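Local coordinates for protein beta-galactosidase (Marinomonas sp. ef1, PDB 6Y2K) that hydrolyses terminal beta-galactose residues from beta-galactosides as a cold-active GH42 beta-galactosidase that assembles into hexamers, at residues V537-W549 with C582-L595. Sequence-based numbering, arbitrary orientation.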
ATOM      1  N   VAL A 537     -25.927  -3.428   0.025  1.00 14.22           N
ATOM      2  CA  VAL A 537     -27.210  -3.779   0.617  1.00 14.66           C
ATOM      3  C   VAL A 537     -27.649  -2.624   1.524  1.00 14.92           C
ATOM      4  O   VAL A 537     -26.821  -2.008   2.192  1.00 14.82           O
ATOM      5  CB  VAL A 537     -27.091  -5.089   1.427  1.00 14.90           C
ATOM      6  CG1 VAL A 537     -28.394  -5.427   2.143  1.00 15.23           C
ATOM      7  CG2 VAL A 537     -26.680  -6.235   0.510  1.00 15.32           C
ATOM      8  N   SER A 538     -28.951  -2.344   1.526  1.00 15.17           N
ATOM      9  CA  SER A 538     -29.557  -1.329   2.384  1.00 15.73           C
ATOM     10  C   SER A 538     -30.958  -1.817   2.769  1.00 15.99           C
ATOM     11  O   SER A 538     -31.320  -2.936   2.426  1.00 16.16           O
ATOM     12  CB  SER A 538     -29.606   0.017   1.654  1.00 15.95           C
ATOM     13  OG  SER A 538     -30.377  -0.064   0.470  1.00 16.62           O
ATOM     14  N   GLY A 539     -31.732  -1.009   3.490  1.00 16.04           N
ATOM     15  CA  GLY A 539     -33.095  -1.395   3.858  1.00 16.47           C
ATOM     16  C   GLY A 539     -33.453  -1.106   5.296  1.00 17.07           C
ATOM     17  O   GLY A 539     -32.675  -0.492   6.030  1.00 15.90           O
ATOM     18  N   ARG A 540     -34.652  -1.540   5.684  1.00 17.62           N
ATOM     19  CA  ARG A 540     -35.165  -1.370   7.044  1.00 19.06           C
ATOM     20  C   ARG A 540     -34.204  -1.779   8.150  1.00 18.08           C
ATOM     21  O   ARG A 540     -34.144  -1.111   9.171  1.00 17.76           O
ATOM     22  CB  ARG A 540     -36.440  -2.191   7.249  1.00 21.49           C
ATOM     23  CG  ARG A 540     -37.673  -1.586   6.632  1.00 25.29           C
ATOM     24  CD  ARG A 540     -38.270  -0.521   7.539  1.00 27.99           C
ATOM     25  NE  ARG A 540     -39.174   0.321   6.758  1.00 29.97           N
ATOM     26  CZ  ARG A 540     -39.458   1.596   7.009  1.00 31.85           C
ATOM     27  NH1 ARG A 540     -38.923   2.238   8.048  1.00 31.66           N
ATOM     28  NH2 ARG A 540     -40.294   2.243   6.192  1.00 33.52           N
ATOM     29  N   TRP A 541     -33.494  -2.891   7.968  1.00 17.49           N
ATOM     30  CA  TRP A 541     -32.701  -3.484   9.057  1.00 17.32           C
ATOM     31  C   TRP A 541     -31.206  -3.180   9.068  1.00 16.54           C
ATOM     32  O   TRP A 541     -30.541  -3.496  10.054  1.00 16.32           O
ATOM     33  CB  TRP A 541     -32.913  -5.003   9.113  1.00 17.87           C
ATOM     34  CG  TRP A 541     -34.231  -5.418   9.701  1.00 18.56           C
ATOM     35  CD1 TRP A 541     -35.223  -4.608  10.196  1.00 19.23           C
ATOM     36  CD2 TRP A 541     -34.676  -6.756   9.895  1.00 19.11           C
ATOM     37  NE1 TRP A 541     -36.265  -5.371  10.668  1.00 19.77           N
ATOM     38  CE2 TRP A 541     -35.955  -6.692  10.492  1.00 19.27           C
ATOM     39  CE3 TRP A 541     -34.124  -8.008   9.612  1.00 19.38           C
ATOM     40  CZ2 TRP A 541     -36.689  -7.828  10.800  1.00 19.80           C
ATOM     41  CZ3 TRP A 541     -34.853  -9.137   9.923  1.00 20.00           C
ATOM     42  CH2 TRP A 541     -36.123  -9.039  10.517  1.00 19.81           C
ATOM     43  N   GLY A 542     -30.671  -2.575   8.016  1.00 16.12           N
ATOM     44  CA  GLY A 542     -29.252  -2.222   8.013  1.00 15.82           C
ATOM     45  C   GLY A 542     -28.682  -1.966   6.642  1.00 15.98           C
ATOM     46  O   GLY A 542     -29.401  -2.008   5.634  1.00 15.60           O
ATOM     47  N   ALA A 543     -27.373  -1.703   6.631  1.00 16.20           N
ATOM     48  CA  ALA A 543     -26.599  -1.514   5.415  1.00 15.99           C
ATOM     49  C   ALA A 543     -25.278  -2.281   5.503  1.00 16.12           C
ATOM     50  O   ALA A 543     -24.744  -2.517   6.584  1.00 15.66           O
ATOM     51  CB  ALA A 543     -26.322  -0.037   5.191  1.00 16.26           C
ATOM     52  N   GLY A 544     -24.764  -2.655   4.345  1.00 16.14           N
ATOM     53  CA  GLY A 544     -23.544  -3.432   4.250  1.00 16.60           C
ATOM     54  C   GLY A 544     -23.383  -3.974   2.848  1.00 16.42           C
ATOM     55  O   GLY A 544     -23.787  -3.321   1.881  1.00 15.87           O
ATOM     56  N   LYS A 545     -22.799  -5.165   2.749  1.00 16.63           N
ATOM     57  CA  LYS A 545     -22.598  -5.844   1.476  1.00 17.77           C
ATOM     58  C   LYS A 545     -23.088  -7.286   1.515  1.00 17.21           C
ATOM     59  O   LYS A 545     -23.292  -7.876   2.589  1.00 16.25           O
ATOM     60  CB  LYS A 545     -21.114  -5.833   1.100  1.00 19.23           C
ATOM     61  CG  LYS A 545     -20.494  -4.448   1.056  1.00 21.79           C
ATOM     62  CD  LYS A 545     -19.019  -4.528   0.706  1.00 24.28           C
ATOM     63  CE  LYS A 545     -18.436  -3.154   0.435  1.00 26.90           C
ATOM     64  NZ  LYS A 545     -16.953  -3.261   0.355  1.00 29.59           N
ATOM     65  N   LEU A 546     -23.277  -7.831   0.314  1.00 16.51           N
ATOM     66  CA  LEU A 546     -23.468  -9.257   0.096  1.00 16.43           C
ATOM     67  C   LEU A 546     -22.319  -9.778  -0.758  1.00 16.64           C
ATOM     68  O   LEU A 546     -21.704  -9.020  -1.504  1.00 16.41           O
ATOM     69  CB  LEU A 546     -24.806  -9.518  -0.586  1.00 16.22           C
ATOM     70  CG  LEU A 546     -24.982  -9.096  -2.053  1.00 15.86           C
ATOM     71  CD1 LEU A 546     -24.585 -10.210  -3.021  1.00 15.99           C
ATOM     72  CD2 LEU A 546     -26.427  -8.696  -2.282  1.00 15.97           C
ATOM     73  N   LYS A 547     -22.046 -11.076  -0.650  1.00 17.11           N
ATOM     74  CA  LYS A 547     -20.986 -11.726  -1.414  1.00 17.30           C
ATOM     75  C   LYS A 547     -21.377 -13.140  -1.822  1.00 16.83           C
ATOM     76  O   LYS A 547     -22.254 -13.748  -1.207  1.00 16.93           O
ATOM     77  CB  LYS A 547     -19.682 -11.758  -0.612  1.00 18.68           C
ATOM     78  CG  LYS A 547     -19.787 -12.378   0.771  1.00 19.96           C
ATOM     79  CD  LYS A 547     -18.524 -12.094   1.584  1.00 21.27           C
ATOM     80  CE  LYS A 547     -18.597 -12.712   2.980  1.00 22.20           C
ATOM     81  NZ  LYS A 547     -17.277 -12.614   3.682  1.00 23.40           N
ATOM     82  N   HIS A 548     -20.753 -13.626  -2.892  1.00 16.23           N
ATOM     83  CA  HIS A 548     -20.768 -15.043  -3.320  1.00 16.55           C
ATOM     84  C   HIS A 548     -22.033 -15.533  -4.009  1.00 16.15           C
ATOM     85  O   HIS A 548     -21.950 -16.214  -5.046  1.00 16.40           O
ATOM     86  CB  HIS A 548     -20.424 -16.012  -2.166  1.00 17.00           C
ATOM     87  CG  HIS A 548     -19.164 -15.665  -1.433  1.00 17.25           C
ATOM     88  ND1 HIS A 548     -18.960 -16.003  -0.112  1.00 17.69           N
ATOM     89  CD2 HIS A 548     -18.044 -15.018  -1.837  1.00 17.33           C
ATOM     90  CE1 HIS A 548     -17.769 -15.573   0.268  1.00 17.62           C
ATOM     91  NE2 HIS A 548     -17.194 -14.974  -0.759  1.00 17.55           N
ATOM     92  N   TRP A 549     -23.187 -15.228  -3.417  1.00 15.80           N
ATOM     93  CA  TRP A 549     -24.473 -15.757  -3.846  1.00 15.40           C
ATOM     94  C   TRP A 549     -25.537 -14.662  -3.731  1.00 15.11           C
ATOM     95  O   TRP A 549     -25.712 -14.073  -2.674  1.00 14.54           O
ATOM     96  CB  TRP A 549     -24.841 -16.945  -2.961  1.00 15.13           C
ATOM     97  CG  TRP A 549     -25.942 -17.777  -3.501  1.00 15.03           C
ATOM     98  CD1 TRP A 549     -27.269 -17.691  -3.189  1.00 15.35           C
ATOM     99  CD2 TRP A 549     -25.821 -18.828  -4.456  1.00 15.06           C
ATOM    100  NE1 TRP A 549     -27.986 -18.626  -3.896  1.00 15.16           N
ATOM    101  CE2 TRP A 549     -27.119 -19.341  -4.680  1.00 15.27           C
ATOM    102  CE3 TRP A 549     -24.738 -19.388  -5.148  1.00 15.28           C
ATOM    103  CZ2 TRP A 549     -27.369 -20.400  -5.566  1.00 15.42           C
ATOM    104  CZ3 TRP A 549     -24.980 -20.435  -6.030  1.00 15.38           C
ATOM    105  CH2 TRP A 549     -26.293 -20.931  -6.233  1.00 15.37           C
ATOM    106  N   CYS A 582     -25.915 -14.044   0.443  1.00 15.20           N
ATOM    107  CA  CYS A 582     -24.975 -14.252   1.553  1.00 15.94           C
ATOM    108  C   CYS A 582     -24.449 -12.905   2.065  1.00 16.04           C
ATOM    109  O   CYS A 582     -23.372 -12.423   1.694  1.00 16.29           O
ATOM    110  CB  CYS A 582     -23.846 -15.218   1.181  1.00 15.94           C
ATOM    111  SG  CYS A 582     -24.451 -16.886   0.802  1.00 16.32           S
ATOM    112  N   ILE A 583     -25.273 -12.300   2.911  1.00 16.21           N
ATOM    113  CA  ILE A 583     -24.978 -11.008   3.524  1.00 15.92           C
ATOM    114  C   ILE A 583     -23.770 -11.103   4.452  1.00 15.65           C
ATOM    115  O   ILE A 583     -23.458 -12.181   4.982  1.00 15.67           O
ATOM    116  CB  ILE A 583     -26.209 -10.430   4.258  1.00 15.89           C
ATOM    117  CG1 ILE A 583     -26.747 -11.402   5.327  1.00 15.95           C
ATOM    118  CG2 ILE A 583     -27.287 -10.071   3.240  1.00 16.57           C
ATOM    119  CD1 ILE A 583     -27.901 -10.877   6.154  1.00 15.99           C
ATOM    120  N   ASP A 584     -23.080  -9.978   4.621  1.00 15.23           N
ATOM    121  CA  ASP A 584     -21.852  -9.922   5.427  1.00 15.15           C
ATOM    122  C   ASP A 584     -22.101 -10.070   6.936  1.00 14.82           C
ATOM    123  O   ASP A 584     -23.257 -10.086   7.400  1.00 15.10           O
ATOM    124  CB  ASP A 584     -21.021  -8.657   5.092  1.00 15.17           C
ATOM    125  CG  ASP A 584     -21.675  -7.342   5.544  1.00 15.43           C
ATOM    126  OD1 ASP A 584     -22.519  -7.324   6.472  1.00 15.35           O
ATOM    127  OD2 ASP A 584     -21.315  -6.292   4.961  1.00 15.21           O
ATOM    128  N   ASN A 585     -21.017 -10.189   7.696  1.00 14.55           N
ATOM    129  CA  ASN A 585     -21.097 -10.388   9.153  1.00 14.92           C
ATOM    130  C   ASN A 585     -21.922  -9.305   9.881  1.00 14.78           C
ATOM    131  O   ASN A 585     -22.705  -9.618  10.789  1.00 14.76           O
ATOM    132  CB  ASN A 585     -19.675 -10.481   9.741  1.00 15.10           C
ATOM    133  CG  ASN A 585     -19.657 -10.491  11.262  1.00 15.01           C
ATOM    134  OD1 ASN A 585     -19.437  -9.453  11.891  1.00 15.81           O
ATOM    135  ND2 ASN A 585     -19.887 -11.648  11.855  1.00 14.72           N
ATOM    136  N   THR A 586     -21.735  -8.050   9.486  1.00 14.70           N
ATOM    137  CA  THR A 586     -22.478  -6.930  10.059  1.00 15.16           C
ATOM    138  C   THR A 586     -23.982  -7.114   9.889  1.00 14.98           C
ATOM    139  O   THR A 586     -24.739  -7.000  10.856  1.00 14.88           O
ATOM    140  CB  THR A 586     -22.023  -5.580   9.454  1.00 15.77           C
ATOM    141  OG1 THR A 586     -20.696  -5.304   9.910  1.00 16.62           O
ATOM    142  CG2 THR A 586     -22.935  -4.424   9.878  1.00 15.90           C
ATOM    143  N   LEU A 587     -24.398  -7.402   8.662  1.00 14.85           N
ATOM    144  CA  LEU A 587     -25.806  -7.584   8.348  1.00 15.03           C
ATOM    145  C   LEU A 587     -26.371  -8.868   8.962  1.00 15.08           C
ATOM    146  O   LEU A 587     -27.530  -8.892   9.358  1.00 15.70           O
ATOM    147  CB  LEU A 587     -26.016  -7.569   6.835  1.00 14.86           C
ATOM    148  CG  LEU A 587     -25.810  -6.208   6.164  1.00 14.95           C
ATOM    149  CD1 LEU A 587     -25.759  -6.357   4.662  1.00 15.10           C
ATOM    150  CD2 LEU A 587     -26.917  -5.240   6.554  1.00 15.29           C
ATOM    151  N   LEU A 588     -25.562  -9.925   9.045  1.00 15.13           N
ATOM    152  CA  LEU A 588     -25.969 -11.148   9.750  1.00 15.11           C
ATOM    153  C   LEU A 588     -26.333 -10.833  11.198  1.00 15.19           C
ATOM    154  O   LEU A 588     -27.388 -11.257  11.680  1.00 15.32           O
ATOM    155  CB  LEU A 588     -24.876 -12.221   9.703  1.00 15.06           C
ATOM    156  CG  LEU A 588     -24.725 -13.019   8.402  1.00 15.09           C
ATOM    157  CD1 LEU A 588     -23.463 -13.872   8.460  1.00 15.15           C
ATOM    158  CD2 LEU A 588     -25.931 -13.894   8.098  1.00 14.83           C
ATOM    159  N   LYS A 589     -25.473 -10.078  11.880  1.00 15.16           N
ATOM    160  CA  LYS A 589     -25.744  -9.679  13.261  1.00 15.53           C
ATOM    161  C   LYS A 589     -26.960  -8.758  13.382  1.00 15.35           C
ATOM    162  O   LYS A 589     -27.803  -8.974  14.263  1.00 15.49           O
ATOM    163  CB  LYS A 589     -24.508  -9.071  13.909  1.00 15.68           C
ATOM    164  CG  LYS A 589     -23.462 -10.121  14.249  1.00 16.19           C
ATOM    165  CD  LYS A 589     -22.261  -9.536  14.969  1.00 16.69           C
ATOM    166  CE  LYS A 589     -21.502  -8.571  14.077  1.00 17.00           C
ATOM    167  NZ  LYS A 589     -20.056  -8.534  14.408  1.00 17.76           N
ATOM    168  N   ALA A 590     -27.073  -7.768  12.491  1.00 15.75           N
ATOM    169  CA  ALA A 590     -28.243  -6.877  12.482  1.00 16.10           C
ATOM    170  C   ALA A 590     -29.541  -7.679  12.358  1.00 16.28           C
ATOM    171  O   ALA A 590     -30.488  -7.453  13.119  1.00 16.61           O
ATOM    172  CB  ALA A 590     -28.153  -5.843  11.366  1.00 16.21           C
ATOM    173  N   SER A 591     -29.556  -8.621  11.414  1.00 16.33           N
ATOM    174  CA  SER A 591     -30.740  -9.436  11.118  1.00 16.45           C
ATOM    175  C   SER A 591     -31.056 -10.392  12.274  1.00 16.33           C
ATOM    176  O   SER A 591     -32.211 -10.507  12.681  1.00 16.35           O
ATOM    177  CB  SER A 591     -30.557 -10.211   9.799  1.00 16.57           C
ATOM    178  OG  SER A 591     -30.265  -9.340   8.705  1.00 16.84           O
ATOM    179  N   LEU A 592     -30.029 -11.057  12.812  1.00 16.24           N
ATOM    180  CA  LEU A 592     -30.218 -11.986  13.933  1.00 16.28           C
ATOM    181  C   LEU A 592     -30.679 -11.280  15.214  1.00 16.64           C
ATOM    182  O   LEU A 592     -31.469 -11.848  15.976  1.00 16.86           O
ATOM    183  CB  LEU A 592     -28.956 -12.826  14.178  1.00 16.63           C
ATOM    184  CG  LEU A 592     -28.688 -13.857  13.064  1.00 16.81           C
ATOM    185  CD1 LEU A 592     -27.257 -14.365  13.103  1.00 17.26           C
ATOM    186  CD2 LEU A 592     -29.666 -15.023  13.121  1.00 17.06           C
ATOM    187  N   ALA A 593     -30.216 -10.046  15.431  1.00 16.58           N
ATOM    188  CA  ALA A 593     -30.675  -9.224  16.548  1.00 16.82           C
ATOM    189  C   ALA A 593     -32.172  -8.888  16.424  1.00 17.09           C
ATOM    190  O   ALA A 593     -32.914  -9.004  17.402  1.00 17.21           O
ATOM    191  CB  ALA A 593     -29.843  -7.953  16.666  1.00 16.72           C
ATOM    192  N   LYS A 594     -32.610  -8.511  15.227  1.00 17.51           N
ATOM    193  CA  LYS A 594     -34.035  -8.256  14.972  1.00 17.94           C
ATOM    194  C   LYS A 594     -34.878  -9.509  15.154  1.00 18.03           C
ATOM    195  O   LYS A 594     -35.934  -9.472  15.790  1.00 18.10           O
ATOM    196  CB  LYS A 594     -34.259  -7.695  13.562  1.00 18.36           C
ATOM    197  CG  LYS A 594     -33.865  -6.236  13.403  1.00 18.66           C
ATOM    198  CD  LYS A 594     -34.904  -5.317  14.032  1.00 19.61           C
ATOM    199  CE  LYS A 594     -34.526  -3.855  13.877  1.00 19.62           C
ATOM    200  NZ  LYS A 594     -35.578  -3.005  14.479  1.00 20.06           N
ATOM    201  N   LEU A 595     -34.409 -10.613  14.586  1.00 18.03           N
ATOM    202  CA  LEU A 595     -35.135 -11.882  14.647  1.00 18.14           C
ATOM    203  C   LEU A 595     -35.207 -12.415  16.077  1.00 18.35           C
ATOM    204  O   LEU A 595     -36.249 -12.930  16.496  1.00 18.02           O
ATOM    205  CB  LEU A 595     -34.498 -12.910  13.705  1.00 17.96           C
ATOM    206  CG  LEU A 595     -34.711 -12.593  12.219  1.00 18.33           C
ATOM    207  CD1 LEU A 595     -33.717 -13.324  11.325  1.00 18.41           C
ATOM    208  CD2 LEU A 595     -36.136 -12.902  11.784  1.00 18.60           C
TER
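Lys545 and Asp584 are joined by two hydrogen bonds. Lys545 N gives to Asp584 OD2 (2.9 Å), meeting it from above the carboxylate plane, and Asp584 N gives back to Lys545 O. The other carboxylate oxygen, Asp584 OD1, accepts from Leu587 N at 2.9 Å, nearly straight at 169°. Asp584 CG sits between its own backbone N and carbonyl carbon (chi1 69°), which lets the carboxylate serve strand and helix together. Two more backbone bonds run from Lys547 N to Cys582 O and from Cys582 N to Trp549 O; Trp549 lies past the corner at His548.

Packing contacts follow along the helix. Leu587 CD1 reaches Val537 CB (3.7 Å) and Gly544 CA, while its CD2 lies against the backbone at Ala543 O. Farther on, Lys594 CG stands over the five-membered ring of Trp541, a CH-pi contact 3.5 Å from the centroid. Leu595 CD2 meets the ring edge at Trp541 CH2 (4.1 Å). Without the indole, as with an alanine at Trp541, the Lys594 methylenes would probably lose the face they lie on, and a gap would open beside Leu595.

Antiparallel strand 581-583, outermost in its sheet within this chain, leads into an Asp-capped helix packed against the hairpin 536-547, within the trimerisation domain.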